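Local coordinates for protein arylsulfatase (Pseudoalteromonas sp. MB47, PDB 7AJ0) that probably hydrolyses sulfate esters of the algal polysaccharide fucoidan in an exo-acting manner, as a calcium-binding sulfatase that assembles into a hexamer, at residues Met24-Ile28 against Phe400-Asp404; Leu86-Arg92 against Gly357-Trp361; Gln132-Glu136 against Val160-Met166; His272-Tyr276 against Asn329-Asp335; Asp436-Phe441 against Pro465-Asn471. All coordinates share one frame; numbering follows the deposited sequence.

Interaction 1. Residues Met24-Ile28 against Phe400-Asp404; sequences MEPAI and FDGID
A water between Glu25 and Gly402 donates to a backbone carbonyl of each: it lies 2.6 Å from Glu25 O and 3.0 Å from Gly402 O, joining two acceptors that could not bond to each other. The direct link is Glu25 N to Phe400 O, 2.9 Å, with the donor almost in line with the carbonyl. Beyond it the Glu25 side chain reaches over the backbone of Asp401. Its CB lies 3.3 Å from Asp401 O, and its CG meets Ile403 CD1 at 3.7 Å. With CG anti to the backbone N (chi1 180°) the methylenes of Glu25 lie over Ile403, and the bend at chi2 carries the carboxylate on to the hydroxyl of Tyr399. Asp401 is turned away and held by Arg117 and by the backbone N of Leu114, which probably moderates the nearness of the two acidic groups. Ile403 uses both of its branches: CD1 touches Pro26 O as well as Glu25, and CG2 packs on Ala27 CB at 3.6 Å. At the other end Met24 SD rests loosely on Phe400 CB (4.2 Å), both side chains also touching helix 377-387. The arrangement is a single beta bridge between two loops running in nearly the same direction, 22° apart, which ties the N-terminal segment preceding helix 31-48 to the loop leading into helix 406-409.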
# COMPACT_ATOMS: atom_id res chain seq x y z
N MET A 24 39.70 20.68 8.49
CA MET A 24 39.10 19.95 9.59
C MET A 24 37.64 20.35 9.75
O MET A 24 37.29 21.53 9.62
CB MET A 24 39.83 20.22 10.91
CG MET A 24 41.33 19.97 10.87
SD MET A 24 41.77 18.24 11.05
CE MET A 24 41.28 17.93 12.75
N GLU A 25 36.78 19.38 10.03
CA GLU A 25 35.38 19.68 10.29
C GLU A 25 35.28 20.73 11.39
O GLU A 25 35.85 20.53 12.48
CB GLU A 25 34.63 18.41 10.69
CG GLU A 25 33.14 18.64 10.99
CD GLU A 25 32.35 19.07 9.77
OE1 GLU A 25 32.85 18.93 8.63
OE2 GLU A 25 31.21 19.56 9.95
N PRO A 26 34.60 21.85 11.16
CA PRO A 26 34.44 22.84 12.23
C PRO A 26 33.80 22.22 13.46
O PRO A 26 32.95 21.34 13.37
CB PRO A 26 33.54 23.91 11.60
CG PRO A 26 33.77 23.77 10.13
CD PRO A 26 34.00 22.30 9.89
N ALA A 27 34.23 22.69 14.63
CA ALA A 27 33.75 22.18 15.90
C ALA A 27 33.26 23.32 16.78
O ALA A 27 33.68 24.46 16.64
CB ALA A 27 34.86 21.40 16.65
N ILE A 28 32.35 22.98 17.68
CA ILE A 28 31.83 23.97 18.64
C ILE A 28 32.83 24.10 19.79
O ILE A 28 33.19 23.09 20.41
CB ILE A 28 30.46 23.55 19.15
CG1 ILE A 28 29.45 23.50 18.01
CG2 ILE A 28 29.99 24.50 20.24
CD1 ILE A 28 28.16 22.78 18.36
N PHE A 400 39.10 16.21 6.83
CA PHE A 400 38.82 15.24 7.88
C PHE A 400 37.50 15.60 8.56
O PHE A 400 37.33 16.73 9.04
CB PHE A 400 39.96 15.19 8.89
CG PHE A 400 41.16 14.44 8.39
CD1 PHE A 400 41.27 13.08 8.59
CD2 PHE A 400 42.17 15.10 7.70
CE1 PHE A 400 42.36 12.38 8.13
CE2 PHE A 400 43.26 14.41 7.23
CZ PHE A 400 43.36 13.05 7.44
N ASP A 401 36.58 14.65 8.58
CA ASP A 401 35.25 14.86 9.13
C ASP A 401 35.18 14.65 10.63
O ASP A 401 34.24 15.14 11.27
CB ASP A 401 34.26 13.92 8.44
CG ASP A 401 34.21 14.13 6.94
OD1 ASP A 401 33.67 15.17 6.50
OD2 ASP A 401 34.73 13.27 6.20
N GLY A 402 36.15 13.94 11.21
CA GLY A 402 36.11 13.67 12.63
C GLY A 402 36.40 14.90 13.46
O GLY A 402 37.13 15.80 13.05
N ILE A 403 35.82 14.93 14.65
CA ILE A 403 36.00 16.02 15.61
C ILE A 403 36.50 15.43 16.91
O ILE A 403 35.98 14.41 17.39
CB ILE A 403 34.69 16.79 15.84
CG1 ILE A 403 34.21 17.43 14.53
CG2 ILE A 403 34.88 17.84 16.92
CD1 ILE A 403 32.77 17.90 14.56
N ASP A 404 37.52 16.06 17.49
CA ASP A 404 38.01 15.66 18.81
C ASP A 404 36.93 15.90 19.85
O ASP A 404 36.47 17.03 20.02
CB ASP A 404 39.28 16.44 19.15
CG ASP A 404 39.79 16.16 20.55
OD1 ASP A 404 39.44 15.09 21.10
OD2 ASP A 404 40.52 17.00 21.10
O HOH W 1 37.47 18.75 13.37

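Interaction 2. Residues Leu86-Arg92 against Gly357-Trp361; sequences LANEGLR and GIAYW
Leu91 and Ala359 exchange two backbone bonds, Leu91 N to Ala359 O (2.8 Å) and Ala359 N to Leu91 O (2.9 Å), both close to straight. Beside this hydrogen-bonded pair, Arg92 and Ile358 form the neighbouring non-hydrogen-bonded one. One water takes the N-H of Trp361 and donates to Glu89 O; a second lies 2.9 Å from Tyr360 OH and makes a weak bond to Glu89 OE1, whose carboxylate is also paired with Lys85. The Tyr360 ring runs alongside Glu89, pointing the same way, while Leu86 crosses it at about a right angle and lays CD2 over one face, a CH-pi contact 4.0 Å from the ring centroid. A chi1 of 175° sets CG opposite the backbone N and brings the Tyr360 ring to both. Replacing Tyr360 by alanine is likely to leave Leu86 CD2 without its ring and the second water without the hydroxyl. Ile358 CG2 fits against Ala87 CA at 3.6 Å. At Gly90 a side chain would run into Ala359 O. Here a helix joins a strand through Glu89-Gly90: helix 81-88 lies on the antiparallel pair 91-97 and 354-360 of the large mixed sheet of the sulfatase, alkaline phosphatase-like fold.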
# COMPACT_ATOMS: atom_id res chain seq x y z
N LEU A 86 29.45 -1.42 32.09
CA LEU A 86 30.26 -0.38 31.46
C LEU A 86 29.48 0.92 31.35
O LEU A 86 30.00 2.00 31.64
CB LEU A 86 30.73 -0.83 30.07
CG LEU A 86 31.95 -1.73 29.95
CD1 LEU A 86 32.25 -2.02 28.48
CD2 LEU A 86 33.17 -1.13 30.64
N ALA A 87 28.21 0.84 30.93
CA ALA A 87 27.41 2.04 30.74
C ALA A 87 27.04 2.68 32.07
O ALA A 87 27.14 3.91 32.23
CB ALA A 87 26.15 1.70 29.94
N ASN A 88 26.61 1.88 33.04
CA ASN A 88 26.15 2.45 34.31
C ASN A 88 27.30 3.01 35.13
O ASN A 88 27.10 3.94 35.92
CB ASN A 88 25.39 1.39 35.11
CG ASN A 88 24.07 1.01 34.46
OD1 ASN A 88 23.46 1.80 33.75
ND2 ASN A 88 23.62 -0.22 34.71
N GLU A 89 28.50 2.46 34.97
CA GLU A 89 29.69 2.99 35.62
C GLU A 89 30.46 3.94 34.71
O GLU A 89 31.59 4.31 35.04
CB GLU A 89 30.59 1.84 36.07
CG GLU A 89 29.99 1.04 37.20
CD GLU A 89 30.64 -0.31 37.38
OE1 GLU A 89 31.66 -0.58 36.71
OE2 GLU A 89 30.11 -1.11 38.18
N GLY A 90 29.87 4.35 33.60
CA GLY A 90 30.50 5.29 32.68
C GLY A 90 29.48 6.17 32.02
O GLY A 90 28.50 6.59 32.66
N LEU A 91 29.69 6.45 30.74
CA LEU A 91 28.86 7.38 29.98
C LEU A 91 28.17 6.62 28.85
O LEU A 91 28.83 5.97 28.04
CB LEU A 91 29.71 8.52 29.43
CG LEU A 91 29.12 9.42 28.35
CD1 LEU A 91 27.91 10.17 28.86
CD2 LEU A 91 30.18 10.40 27.85
N ARG A 92 26.84 6.72 28.81
CA ARG A 92 26.05 6.11 27.75
C ARG A 92 25.60 7.21 26.78
O ARG A 92 24.92 8.15 27.19
CB ARG A 92 24.85 5.37 28.31
CG ARG A 92 23.98 4.71 27.25
CD ARG A 92 23.05 3.67 27.84
NE ARG A 92 22.04 4.25 28.72
CZ ARG A 92 20.87 4.72 28.31
NH1 ARG A 92 20.55 4.70 27.02
NH2 ARG A 92 20.01 5.23 29.19
N GLY A 357 26.63 3.41 21.91
CA GLY A 357 27.92 4.01 22.17
C GLY A 357 28.17 4.25 23.64
O GLY A 357 27.46 5.03 24.27
N ILE A 358 29.17 3.58 24.20
CA ILE A 358 29.46 3.65 25.62
C ILE A 358 30.93 4.03 25.79
O ILE A 358 31.80 3.44 25.15
CB ILE A 358 29.17 2.32 26.34
CG1 ILE A 358 27.70 1.93 26.17
CG2 ILE A 358 29.53 2.42 27.82
CD1 ILE A 358 27.43 0.46 26.43
N ALA A 359 31.19 5.01 26.66
CA ALA A 359 32.54 5.42 27.01
C ALA A 359 32.74 5.14 28.49
O ALA A 359 31.98 5.64 29.33
CB ALA A 359 32.76 6.90 26.69
N TYR A 360 33.76 4.34 28.81
CA TYR A 360 34.10 4.00 30.18
C TYR A 360 35.57 4.31 30.42
O TYR A 360 36.43 3.90 29.63
CB TYR A 360 33.81 2.52 30.47
CG TYR A 360 34.27 2.07 31.84
CD1 TYR A 360 33.44 2.22 32.95
CD2 TYR A 360 35.51 1.48 32.02
CE1 TYR A 360 33.85 1.80 34.20
CE2 TYR A 360 35.93 1.06 33.27
CZ TYR A 360 35.10 1.22 34.36
OH TYR A 360 35.50 0.81 35.60
N TRP A 361 35.87 5.04 31.49
CA TRP A 361 37.25 5.37 31.84
C TRP A 361 37.30 5.54 33.36
O TRP A 361 36.90 6.58 33.89
CB TRP A 361 37.72 6.62 31.11
CG TRP A 361 39.22 6.78 31.07
CD1 TRP A 361 40.14 6.15 31.86
CD2 TRP A 361 39.97 7.62 30.18
NE1 TRP A 361 41.41 6.55 31.53
CE2 TRP A 361 41.34 7.45 30.50
CE3 TRP A 361 39.62 8.50 29.15
CZ2 TRP A 361 42.35 8.12 29.82
CZ3 TRP A 361 40.63 9.17 28.48
CH2 TRP A 361 41.98 8.98 28.82
O HOH W 2 33.88 5.45 33.47
O HOH W 3 33.87 1.60 37.82

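Interaction 3. Residues Gln132-Glu136 against Val160-Met166; sequences QNPWE and VGEAEGM
Trp135 NE1 donates to Val160 O at 3.1 Å, the oxygen in the indole plane and the N-H in the carbonyl plane, which fixes the rotation of the ring. Val160, crossing the Trp135 side chain at about a right angle, brings CG1 3.8 Å from Trp135 CZ2. Asn133 makes the second bond, ND2 to Gly165 O at 2.8 Å, reaching the oxygen from above its carbonyl plane. Its OD1 meanwhile accepts from Trp135 N (3.0 Å): Asn133 is the N-cap of helix 134-137, and the amide that caps the helix also grips the type II turn Ala163-Met166. CG lies trans to the backbone N (chi1 173°), sending the amide to that turn, where Met166 passes in the opposite direction, its CG 3.3 Å from Asn133 OD1. Replacing Asn133 by leucine would probably leave Gly165 O and Trp135 N without these partners. Farther out, Arg225 holds Ala163 O and Glu162 O, and both Trp135 and Val160 rest on helix 102-111, whose first residue, Cys102, belongs to the calcium site.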
# COMPACT_ATOMS: atom_id res chain seq x y z
N GLN A 132 44.63 3.59 -7.84
CA GLN A 132 45.61 3.53 -6.77
C GLN A 132 44.96 2.90 -5.54
O GLN A 132 43.74 3.00 -5.35
CB GLN A 132 46.17 4.91 -6.42
CG GLN A 132 47.33 4.88 -5.43
CD GLN A 132 47.86 6.26 -5.09
OE1 GLN A 132 47.17 7.27 -5.27
NE2 GLN A 132 49.09 6.32 -4.58
N ASN A 133 45.78 2.26 -4.72
CA ASN A 133 45.30 1.70 -3.46
C ASN A 133 44.86 2.84 -2.55
O ASN A 133 45.71 3.62 -2.11
CB ASN A 133 46.40 0.87 -2.80
CG ASN A 133 46.02 0.41 -1.40
OD1 ASN A 133 44.86 0.47 -1.00
ND2 ASN A 133 47.02 -0.04 -0.65
N PRO A 134 43.57 2.97 -2.24
CA PRO A 134 43.14 4.10 -1.40
C PRO A 134 43.89 4.19 -0.09
O PRO A 134 44.03 5.29 0.47
CB PRO A 134 41.65 3.83 -1.18
CG PRO A 134 41.24 2.91 -2.29
CD PRO A 134 42.45 2.08 -2.59
N TRP A 135 44.38 3.07 0.43
CA TRP A 135 44.99 3.06 1.75
C TRP A 135 46.39 3.67 1.77
O TRP A 135 46.86 4.04 2.85
CB TRP A 135 45.04 1.64 2.29
CG TRP A 135 43.83 1.30 3.09
CD1 TRP A 135 42.83 0.43 2.75
CD2 TRP A 135 43.46 1.85 4.36
NE1 TRP A 135 41.88 0.40 3.73
CE2 TRP A 135 42.24 1.27 4.73
CE3 TRP A 135 44.06 2.79 5.21
CZ2 TRP A 135 41.60 1.58 5.93
CZ3 TRP A 135 43.42 3.09 6.40
CH2 TRP A 135 42.21 2.49 6.75
N GLU A 136 47.06 3.78 0.63
CA GLU A 136 48.31 4.52 0.59
C GLU A 136 48.08 5.97 1.01
O GLU A 136 48.85 6.53 1.80
CB GLU A 136 48.94 4.45 -0.80
CG GLU A 136 49.37 3.06 -1.22
CD GLU A 136 50.05 3.04 -2.58
OE1 GLU A 136 50.26 1.93 -3.13
OE2 GLU A 136 50.38 4.12 -3.10
N VAL A 160 37.64 -3.76 5.14
CA VAL A 160 37.95 -2.49 4.49
C VAL A 160 39.00 -2.74 3.42
O VAL A 160 39.89 -1.91 3.19
CB VAL A 160 38.45 -1.43 5.50
CG1 VAL A 160 38.37 -0.04 4.89
CG2 VAL A 160 37.67 -1.51 6.80
N GLY A 161 38.93 -3.90 2.77
CA GLY A 161 39.85 -4.21 1.70
C GLY A 161 40.81 -5.34 2.02
O GLY A 161 41.41 -5.38 3.10
N GLU A 162 40.97 -6.27 1.07
CA GLU A 162 41.84 -7.42 1.26
C GLU A 162 42.89 -7.58 0.17
O GLU A 162 43.64 -8.56 0.20
CB GLU A 162 41.00 -8.71 1.33
CG GLU A 162 40.19 -8.99 0.07
CD GLU A 162 39.20 -10.12 0.25
OE1 GLU A 162 38.68 -10.29 1.38
OE2 GLU A 162 38.94 -10.85 -0.73
N ALA A 163 42.98 -6.64 -0.77
CA ALA A 163 44.00 -6.72 -1.80
C ALA A 163 45.35 -6.30 -1.22
O ALA A 163 45.47 -5.90 -0.06
CB ALA A 163 43.62 -5.85 -3.00
N GLU A 164 46.39 -6.41 -2.05
CA GLU A 164 47.75 -6.13 -1.60
C GLU A 164 47.85 -4.75 -0.98
O GLU A 164 47.44 -3.75 -1.58
CB GLU A 164 48.71 -6.26 -2.78
CG GLU A 164 50.18 -6.08 -2.42
CD GLU A 164 51.10 -6.30 -3.61
OE1 GLU A 164 50.69 -7.01 -4.55
OE2 GLU A 164 52.22 -5.75 -3.60
N GLY A 165 48.41 -4.69 0.23
CA GLY A 165 48.62 -3.43 0.90
C GLY A 165 47.39 -2.80 1.51
O GLY A 165 47.34 -1.57 1.64
N MET A 166 46.40 -3.61 1.91
CA MET A 166 45.16 -3.08 2.44
C MET A 166 44.75 -3.69 3.78
O MET A 166 43.74 -3.26 4.34
CB MET A 166 44.02 -3.29 1.43
CG MET A 166 44.23 -2.53 0.13
SD MET A 166 42.95 -2.87 -1.10
CE MET A 166 41.54 -2.09 -0.34

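Interaction 4. Residues His272-Tyr276 against Asn329-Asp335; sequences HNDNY and NEDTWPD
The Asp335 carboxylate receives two N-H groups of Asn275, each oxygen taking one. Asn275 N meets Asp335 OD2 on its syn lone pair at 2.8 Å, and Asn275 ND2 reaches Asp335 OD1, also on the syn side but out of the carboxylate plane. The amide and carboxylate planes stand 61° apart. Asn275 ND2 is held a second time by Ile271 O, and Asp335 OD2 has a long, weak ion pair with Arg193 of a neighbouring subunit. Waters give indirect links: one donates to both Asp274 OD1 and Asp335 OD2, 2.6 Å from each, bridging acids whose oxygens are 4.3 Å apart; another accepts from Asn273 N and from Asn329 ND2 (3.1 Å) while sitting over one face of the His272 ring. The other oxygen of Asp274, OD2, is bonded by Tyr195 OH. In packing, Asn273 crosses Thr332 at about a right angle, and Thr332 CG2 lies 3.6 Å from Asn273 CG. Bonds within each loop set the groups: Thr332 OG1 donates to Asp335 O, and Asn273 ND2 to Asp274 OD1 across the cis peptide that joins them. The loops follow strands 262-267 and 318-324 at the calcium side of the sheet; His272 touches the calcium ligands Asp60 and Asp61, and the Asn329 side chain is about 7 Å from the ion, as expected of loops bordering a sulfatase active site.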
# COMPACT_ATOMS: atom_id res chain seq x y z
N HIS A 272 27.27 -10.55 13.05
CA HIS A 272 27.02 -10.71 11.62
C HIS A 272 26.55 -12.13 11.33
O HIS A 272 26.97 -13.09 11.97
CB HIS A 272 28.29 -10.40 10.83
CG HIS A 272 28.03 -9.92 9.43
ND1 HIS A 272 27.53 -10.74 8.44
CD2 HIS A 272 28.21 -8.71 8.86
CE1 HIS A 272 27.42 -10.04 7.32
NE2 HIS A 272 27.82 -8.81 7.55
N ASN A 273 25.66 -12.25 10.35
CA ASN A 273 25.22 -13.57 9.91
C ASN A 273 26.33 -14.25 9.12
O ASN A 273 27.17 -13.59 8.50
CB ASN A 273 23.96 -13.46 9.05
CG ASN A 273 24.26 -13.09 7.61
OD1 ASN A 273 24.68 -11.97 7.32
ND2 ASN A 273 24.05 -14.03 6.70
N ASP A 274 26.36 -15.58 9.14
CA ASP A 274 25.47 -16.42 9.94
C ASP A 274 26.10 -16.67 11.30
O ASP A 274 27.25 -17.10 11.39
CB ASP A 274 25.21 -17.74 9.21
CG ASP A 274 24.68 -17.53 7.80
OD1 ASP A 274 23.62 -16.88 7.66
OD2 ASP A 274 25.34 -17.98 6.84
N ASN A 275 25.35 -16.40 12.36
CA ASN A 275 25.89 -16.47 13.71
C ASN A 275 26.04 -17.91 14.17
O ASN A 275 25.08 -18.69 14.11
CB ASN A 275 25.00 -15.70 14.69
CG ASN A 275 25.27 -14.22 14.69
OD1 ASN A 275 26.29 -13.77 15.21
ND2 ASN A 275 24.37 -13.45 14.09
N TYR A 276 27.24 -18.26 14.63
CA TYR A 276 27.53 -19.58 15.18
C TYR A 276 28.32 -19.40 16.47
O TYR A 276 29.56 -19.35 16.45
CB TYR A 276 28.28 -20.44 14.17
CG TYR A 276 27.37 -21.06 13.14
CD1 TYR A 276 26.75 -22.28 13.38
CD2 TYR A 276 27.10 -20.41 11.94
CE1 TYR A 276 25.90 -22.84 12.46
CE2 TYR A 276 26.25 -20.97 11.01
CZ TYR A 276 25.66 -22.19 11.27
OH TYR A 276 24.81 -22.75 10.35
N ASN A 329 20.95 -5.89 10.90
CA ASN A 329 20.73 -6.45 9.57
C ASN A 329 19.41 -7.21 9.60
O ASN A 329 19.36 -8.42 9.81
CB ASN A 329 21.89 -7.37 9.18
CG ASN A 329 21.78 -7.86 7.75
OD1 ASN A 329 20.74 -7.71 7.11
ND2 ASN A 329 22.85 -8.46 7.25
N GLU A 330 18.32 -6.48 9.37
CA GLU A 330 17.00 -7.10 9.37
C GLU A 330 16.80 -8.05 8.20
O GLU A 330 15.91 -8.90 8.25
CB GLU A 330 15.91 -6.03 9.36
CG GLU A 330 15.99 -5.05 10.52
CD GLU A 330 14.71 -4.25 10.68
OE1 GLU A 330 14.12 -3.83 9.66
OE2 GLU A 330 14.29 -4.04 11.84
N ASP A 331 17.61 -7.93 7.14
CA ASP A 331 17.41 -8.75 5.96
C ASP A 331 17.66 -10.23 6.23
O ASP A 331 17.10 -11.09 5.54
CB ASP A 331 18.31 -8.28 4.82
CG ASP A 331 17.93 -6.91 4.30
OD1 ASP A 331 18.20 -5.91 5.01
OD2 ASP A 331 17.36 -6.83 3.19
N THR A 332 18.51 -10.54 7.21
CA THR A 332 18.83 -11.93 7.54
C THR A 332 18.03 -12.44 8.73
O THR A 332 18.44 -13.41 9.37
CB THR A 332 20.33 -12.07 7.81
OG1 THR A 332 20.74 -11.18 8.85
CG2 THR A 332 21.13 -11.78 6.55
N TRP A 333 16.90 -11.81 9.02
CA TRP A 333 16.04 -12.26 10.11
C TRP A 333 15.74 -13.75 9.96
O TRP A 333 15.51 -14.22 8.83
CB TRP A 333 14.74 -11.45 10.12
CG TRP A 333 13.91 -11.69 11.33
CD1 TRP A 333 13.92 -10.98 12.50
CD2 TRP A 333 12.95 -12.74 11.50
NE1 TRP A 333 13.02 -11.53 13.39
CE2 TRP A 333 12.41 -12.61 12.80
CE3 TRP A 333 12.49 -13.78 10.69
CZ2 TRP A 333 11.44 -13.47 13.30
CZ3 TRP A 333 11.52 -14.63 11.18
CH2 TRP A 333 11.01 -14.47 12.47
N PRO A 334 15.72 -14.53 11.05
CA PRO A 334 15.83 -14.14 12.46
C PRO A 334 17.25 -14.06 13.00
O PRO A 334 17.43 -13.99 14.22
CB PRO A 334 15.06 -15.27 13.18
CG PRO A 334 15.35 -16.47 12.34
CD PRO A 334 15.47 -15.98 10.91
N ASP A 335 18.25 -14.08 12.12
CA ASP A 335 19.64 -13.88 12.53
C ASP A 335 19.96 -12.39 12.51
O ASP A 335 20.82 -11.91 11.76
CB ASP A 335 20.57 -14.68 11.64
CG ASP A 335 21.92 -14.95 12.28
OD1 ASP A 335 22.15 -14.45 13.41
OD2 ASP A 335 22.74 -15.66 11.68
O HOH W 4 24.65 -9.39 9.61
O HOH W 5 21.76 -16.85 9.54

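Interaction 5. Residues Asp436-Phe441 against Pro465-Asn471; sequences DYKIHF and PWVFNLN
At the edge of the Phe468 ring, in its plane, lies His440 CD2, 3.6 Å from Phe468 CE1, with Lys438 O at the edge as well. The imidazole and phenyl planes stand 86° apart, and the neighbouring NE2 bonds to Glu476. Strands 437-440 and 466-469 run antiparallel at 164° in the four-stranded sheet of the C-terminal part of the chain, with 466-469 an edge strand within this chain. The Asn469 amide approaches the Tyr437 ring obliquely, ND2 3.8 Å from CE1; that ring stacks on Phe485, and its hydroxyl bonds to Asp197 of a neighbouring subunit. Tyr437, Ile439, Val467 and Asn469 share one side of the sheet, where helix 489-505 covers Ile439 and Val467. Ile439 lies side by side with Pro465, CG2 to CB 3.6 Å, and Phe441 crosses the same proline ring obliquely. On the other side Lys438 rests CB among the branch atoms of Leu470 (3.8 Å to CG), then bends its chain at chi2 and chi4 to take NZ to Glu350 and Glu476. Reciprocal bonds join Lys438 with Phe468 and His440 with Trp466, that from Trp466 N being weak. Past the strand ends Leu470 N donates to Asp436 O, and Asn471 ND2 meets Asp436 OD2 at 2.6 Å from above the carboxylate plane, 49° out of it.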
# COMPACT_ATOMS: atom_id res chain seq x y z
N ASP A 436 18.15 18.27 17.35
CA ASP A 436 17.38 17.03 17.41
C ASP A 436 16.48 16.88 16.19
O ASP A 436 15.42 16.24 16.26
CB ASP A 436 16.56 17.00 18.71
CG ASP A 436 17.44 17.12 19.95
OD1 ASP A 436 18.55 16.53 19.96
OD2 ASP A 436 17.03 17.80 20.91
N TYR A 437 16.89 17.45 15.06
CA TYR A 437 16.10 17.45 13.83
C TYR A 437 16.82 16.63 12.77
O TYR A 437 18.01 16.85 12.50
CB TYR A 437 15.86 18.87 13.34
CG TYR A 437 15.16 19.74 14.36
CD1 TYR A 437 13.77 19.79 14.42
CD2 TYR A 437 15.88 20.49 15.28
CE1 TYR A 437 13.13 20.57 15.35
CE2 TYR A 437 15.24 21.27 16.22
CZ TYR A 437 13.86 21.31 16.25
OH TYR A 437 13.22 22.09 17.19
N LYS A 438 16.10 15.69 12.17
CA LYS A 438 16.60 14.82 11.12
C LYS A 438 15.99 15.26 9.80
O LYS A 438 14.77 15.21 9.63
CB LYS A 438 16.25 13.36 11.43
CG LYS A 438 16.59 12.36 10.34
CD LYS A 438 18.08 12.09 10.27
CE LYS A 438 18.37 10.93 9.33
NZ LYS A 438 17.76 9.65 9.79
N ILE A 439 16.84 15.70 8.87
CA ILE A 439 16.40 16.22 7.58
C ILE A 439 16.86 15.26 6.49
O ILE A 439 18.06 14.98 6.37
CB ILE A 439 16.94 17.64 7.32
CG1 ILE A 439 16.58 18.57 8.47
CG2 ILE A 439 16.39 18.19 6.01
CD1 ILE A 439 17.67 18.70 9.51
N HIS A 440 15.91 14.76 5.70
CA HIS A 440 16.20 13.82 4.62
C HIS A 440 16.07 14.53 3.28
O HIS A 440 15.04 15.15 2.99
CB HIS A 440 15.25 12.62 4.65
CG HIS A 440 15.35 11.79 5.89
ND1 HIS A 440 15.97 10.56 5.92
CD2 HIS A 440 14.88 12.01 7.14
CE1 HIS A 440 15.89 10.06 7.14
NE2 HIS A 440 15.24 10.91 7.90
N PHE A 441 17.11 14.42 2.46
CA PHE A 441 17.06 14.87 1.08
C PHE A 441 16.87 13.73 0.10
O PHE A 441 16.42 13.96 -1.03
CB PHE A 441 18.34 15.65 0.74
CG PHE A 441 18.60 16.79 1.69
CD1 PHE A 441 18.04 18.03 1.47
CD2 PHE A 441 19.41 16.61 2.80
CE1 PHE A 441 18.27 19.08 2.35
CE2 PHE A 441 19.65 17.65 3.68
CZ PHE A 441 19.08 18.89 3.45
N PRO A 465 12.40 18.92 1.83
CA PRO A 465 13.06 17.81 2.52
C PRO A 465 12.21 17.32 3.68
O PRO A 465 11.51 18.09 4.34
CB PRO A 465 14.37 18.44 3.02
CG PRO A 465 14.61 19.59 2.12
CD PRO A 465 13.25 20.12 1.76
N TRP A 466 12.27 16.01 3.92
CA TRP A 466 11.55 15.44 5.05
C TRP A 466 12.25 15.84 6.34
O TRP A 466 13.48 15.87 6.42
CB TRP A 466 11.49 13.92 4.94
CG TRP A 466 10.68 13.41 3.78
CD1 TRP A 466 10.34 14.10 2.66
CD2 TRP A 466 10.10 12.11 3.65
NE1 TRP A 466 9.59 13.30 1.82
CE2 TRP A 466 9.43 12.08 2.41
CE3 TRP A 466 10.08 10.97 4.46
CZ2 TRP A 466 8.75 10.95 1.96
CZ3 TRP A 466 9.41 9.85 4.01
CH2 TRP A 466 8.75 9.85 2.77
N VAL A 467 11.45 16.15 7.36
CA VAL A 467 11.97 16.58 8.65
C VAL A 467 11.25 15.81 9.75
O VAL A 467 10.02 15.74 9.77
CB VAL A 467 11.81 18.10 8.86
CG1 VAL A 467 12.31 18.49 10.25
CG2 VAL A 467 12.56 18.87 7.79
N PHE A 468 12.03 15.24 10.66
CA PHE A 468 11.52 14.59 11.86
C PHE A 468 12.19 15.22 13.07
O PHE A 468 13.42 15.28 13.14
CB PHE A 468 11.81 13.08 11.86
CG PHE A 468 11.27 12.35 10.67
CD1 PHE A 468 12.02 12.25 9.50
CD2 PHE A 468 10.03 11.75 10.71
CE1 PHE A 468 11.53 11.57 8.41
CE2 PHE A 468 9.53 11.07 9.62
CZ PHE A 468 10.28 10.98 8.46
N ASN A 469 11.39 15.71 14.01
CA ASN A 469 11.90 16.05 15.34
C ASN A 469 12.15 14.74 16.07
O ASN A 469 11.21 14.07 16.52
CB ASN A 469 10.92 16.93 16.10
CG ASN A 469 11.43 17.34 17.47
OD1 ASN A 469 12.14 16.58 18.14
ND2 ASN A 469 11.09 18.54 17.89
N LEU A 470 13.42 14.34 16.19
CA LEU A 470 13.73 13.03 16.73
C LEU A 470 13.34 12.89 18.19
O LEU A 470 13.18 11.76 18.67
CB LEU A 470 15.21 12.72 16.55
CG LEU A 470 15.67 12.49 15.11
CD1 LEU A 470 17.16 12.20 15.06
CD2 LEU A 470 14.88 11.35 14.47
N ASN A 471 13.18 14.00 18.92
CA ASN A 471 12.65 13.90 20.27
C ASN A 471 11.19 13.49 20.26
O ASN A 471 10.75 12.72 21.12
CB ASN A 471 12.82 15.23 21.01
CG ASN A 471 14.27 15.55 21.32
OD1 ASN A 471 15.08 14.65 21.57
ND2 ASN A 471 14.61 16.83 21.30

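Interactions 2, 3 and 4 all belong to the sulfatase part of the chain and fall, in sequence, between the two halves of interaction 1; interaction 5 comes after it. Interaction 2 sits in the large mixed sheet; loop 160-166 of interaction 3 and both loops of interaction 4 follow its strands 151-155, 262-267 and 318-324, their centres about 28 Å apart, the side chains of Val160 and Asn329 being about 10 and 7 Å from the calcium ion. Interaction 1 lies across the chain's centre from interaction 4, centres about 34 Å apart. Interaction 5 pairs two strands of the separate four-stranded antiparallel sheet. Interactions 4 and 5, and Arg92 of interaction 2, also touch neighbouring subunits of the hexamer.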